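Side-chain contact in cytochrome c6 (Synechococcus sp., PDB 4EIE), which probably carries single electrons by means of a covalently attached heme c, as members of the cytochrome c family do: residues A[7-12]-A[67-72]. Sequence-based numbering, arbitrary orientation. Where two conformers were deposited one is given.
Sequences AQIFEA and SEEIQA. With NA (sodium ion), chain H.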
# COMPACT_ATOMS: atom_id res chain seq x y z
N ALA A 7 10.26 -2.55 0.63
CA ALA A 7 9.86 -3.82 1.23
C ALA A 7 9.98 -3.79 2.75
O ALA A 7 9.16 -4.34 3.45
CB ALA A 7 10.65 -4.97 0.63
N GLN A 8 11.09 -3.22 3.25
CA GLN A 8 11.30 -3.13 4.67
C GLN A 8 10.21 -2.28 5.36
O GLN A 8 9.69 -2.64 6.41
CB GLN A 8 12.68 -2.57 4.97
CG GLN A 8 13.83 -3.46 4.56
CD GLN A 8 13.83 -4.78 5.27
OE1 GLN A 8 13.67 -4.84 6.50
NE2 GLN A 8 13.94 -5.85 4.51
N ILE A 9 9.88 -1.15 4.73
CA ILE A 9 8.85 -0.31 5.27
C ILE A 9 7.52 -1.06 5.30
O ILE A 9 6.76 -1.02 6.25
CB ILE A 9 8.73 0.98 4.43
CG1 ILE A 9 9.97 1.84 4.56
CG2 ILE A 9 7.48 1.80 4.82
CD1 ILE A 9 10.17 2.79 3.41
N PHE A 10 7.24 -1.78 4.20
CA PHE A 10 6.03 -2.56 4.09
C PHE A 10 5.95 -3.59 5.22
O PHE A 10 4.93 -3.73 5.89
CB PHE A 10 5.93 -3.25 2.72
CG PHE A 10 4.59 -3.90 2.49
CD1 PHE A 10 3.54 -3.14 1.93
CD2 PHE A 10 4.35 -5.19 2.84
CE1 PHE A 10 2.29 -3.72 1.75
CE2 PHE A 10 3.10 -5.76 2.63
CZ PHE A 10 2.11 -5.03 2.11
N GLU A 11 7.04 -4.31 5.44
CA GLU A 11 7.10 -5.31 6.50
C GLU A 11 6.85 -4.73 7.86
O GLU A 11 6.18 -5.36 8.68
CB GLU A 11 8.45 -5.99 6.50
CG GLU A 11 8.66 -6.84 5.27
CD GLU A 11 10.11 -7.18 4.99
OE1 GLU A 11 11.04 -6.72 5.68
OE2 GLU A 11 10.32 -7.96 4.04
N ALA A 12 7.35 -3.51 8.09
CA ALA A 12 7.27 -2.90 9.39
C ALA A 12 5.96 -2.18 9.65
O ALA A 12 5.58 -2.05 10.81
CB ALA A 12 8.41 -1.91 9.59
N SER A 67 7.92 11.54 3.68
CA SER A 67 7.56 11.54 2.29
C SER A 67 8.37 10.52 1.50
O SER A 67 7.82 9.85 0.64
CB SER A 67 7.78 12.95 1.73
OG SER A 67 6.93 13.90 2.37
N GLU A 68 9.66 10.43 1.77
CA GLU A 68 10.50 9.51 1.06
C GLU A 68 10.12 8.08 1.36
O GLU A 68 10.08 7.25 0.46
CB GLU A 68 11.98 9.74 1.35
CG GLU A 68 12.97 8.84 0.64
CD GLU A 68 13.12 7.44 1.20
OE1 GLU A 68 12.93 7.17 2.41
OE2 GLU A 68 13.51 6.56 0.38
N GLU A 69 9.81 7.78 2.61
CA GLU A 69 9.38 6.43 2.98
C GLU A 69 8.05 6.09 2.29
O GLU A 69 7.85 4.97 1.83
CB GLU A 69 9.20 6.30 4.48
CG GLU A 69 10.53 6.20 5.23
CD GLU A 69 10.35 6.26 6.74
OE1 GLU A 69 9.66 7.16 7.25
OE2 GLU A 69 10.93 5.39 7.44
N ILE A 70 7.13 7.04 2.25
CA ILE A 70 5.85 6.83 1.59
C ILE A 70 6.04 6.56 0.10
O ILE A 70 5.44 5.65 -0.45
CB ILE A 70 4.88 7.96 1.89
CG1 ILE A 70 4.52 7.99 3.37
CG2 ILE A 70 3.66 7.86 0.99
CD1 ILE A 70 3.72 9.18 3.84
N GLN A 71 6.94 7.30 -0.53
CA GLN A 71 7.23 7.02 -1.94
C GLN A 71 7.79 5.63 -2.10
O GLN A 71 7.40 4.93 -3.04
CB GLN A 71 8.18 8.06 -2.54
CG GLN A 71 7.62 9.42 -2.67
CD GLN A 71 6.50 9.53 -3.66
OE1 GLN A 71 5.38 9.93 -3.29
NE2 GLN A 71 6.75 9.12 -4.87
N ALA A 72 8.74 5.24 -1.24
CA ALA A 72 9.36 3.97 -1.42
C ALA A 72 8.37 2.81 -1.23
O ALA A 72 8.36 1.86 -2.01
CB ALA A 72 10.53 3.81 -0.46
NA NA H . 12.24 -6.29 7.71
O HOH W 1 11.09 -4.13 8.33
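Ile9 meets Glu69 and Ala72 through a single methyl group, and the contact is van der Waals packing, with no hydrogen bond crossing between the helices. Ile9 CD1 lies against the backbone of the other helix, 3.6 Å from Glu69 O and 3.7 Å from Glu69 CA, and touches the aliphatic part of the Glu69 side chain, 3.8 Å from CB. On the next turn Ile9 CD1 rests 4.0 Å from Ala72 CB, whose bond from the backbone points toward helix 5-13. With CD1 near anti to CA (chi2 158°), the Ile9 chain is extended and carries its methyl to the other helix. The carboxylate of Glu69 takes no part: its OE1 accepts a hydrogen bond from Ser66 N. Metal bonds occupy another face of helix 5-13, where Gln8 OE1 and Glu11 OE1, one turn apart, both bind the same sodium ion, each at 2.4 Å. A water bound to the sodium ion at 2.5 Å also donates a hydrogen bond to Gln8 O. As in other class I cytochromes c, the N- and C-terminal helices pack together beside the heme, whose nearest approach to the Ile9 side chain is about 5 Å. Val73 and Leu65 also touch Ile9, Phe10 packs further along helix 67-82 on Val73 and Val77, and Ile70 turns to helix 44-53.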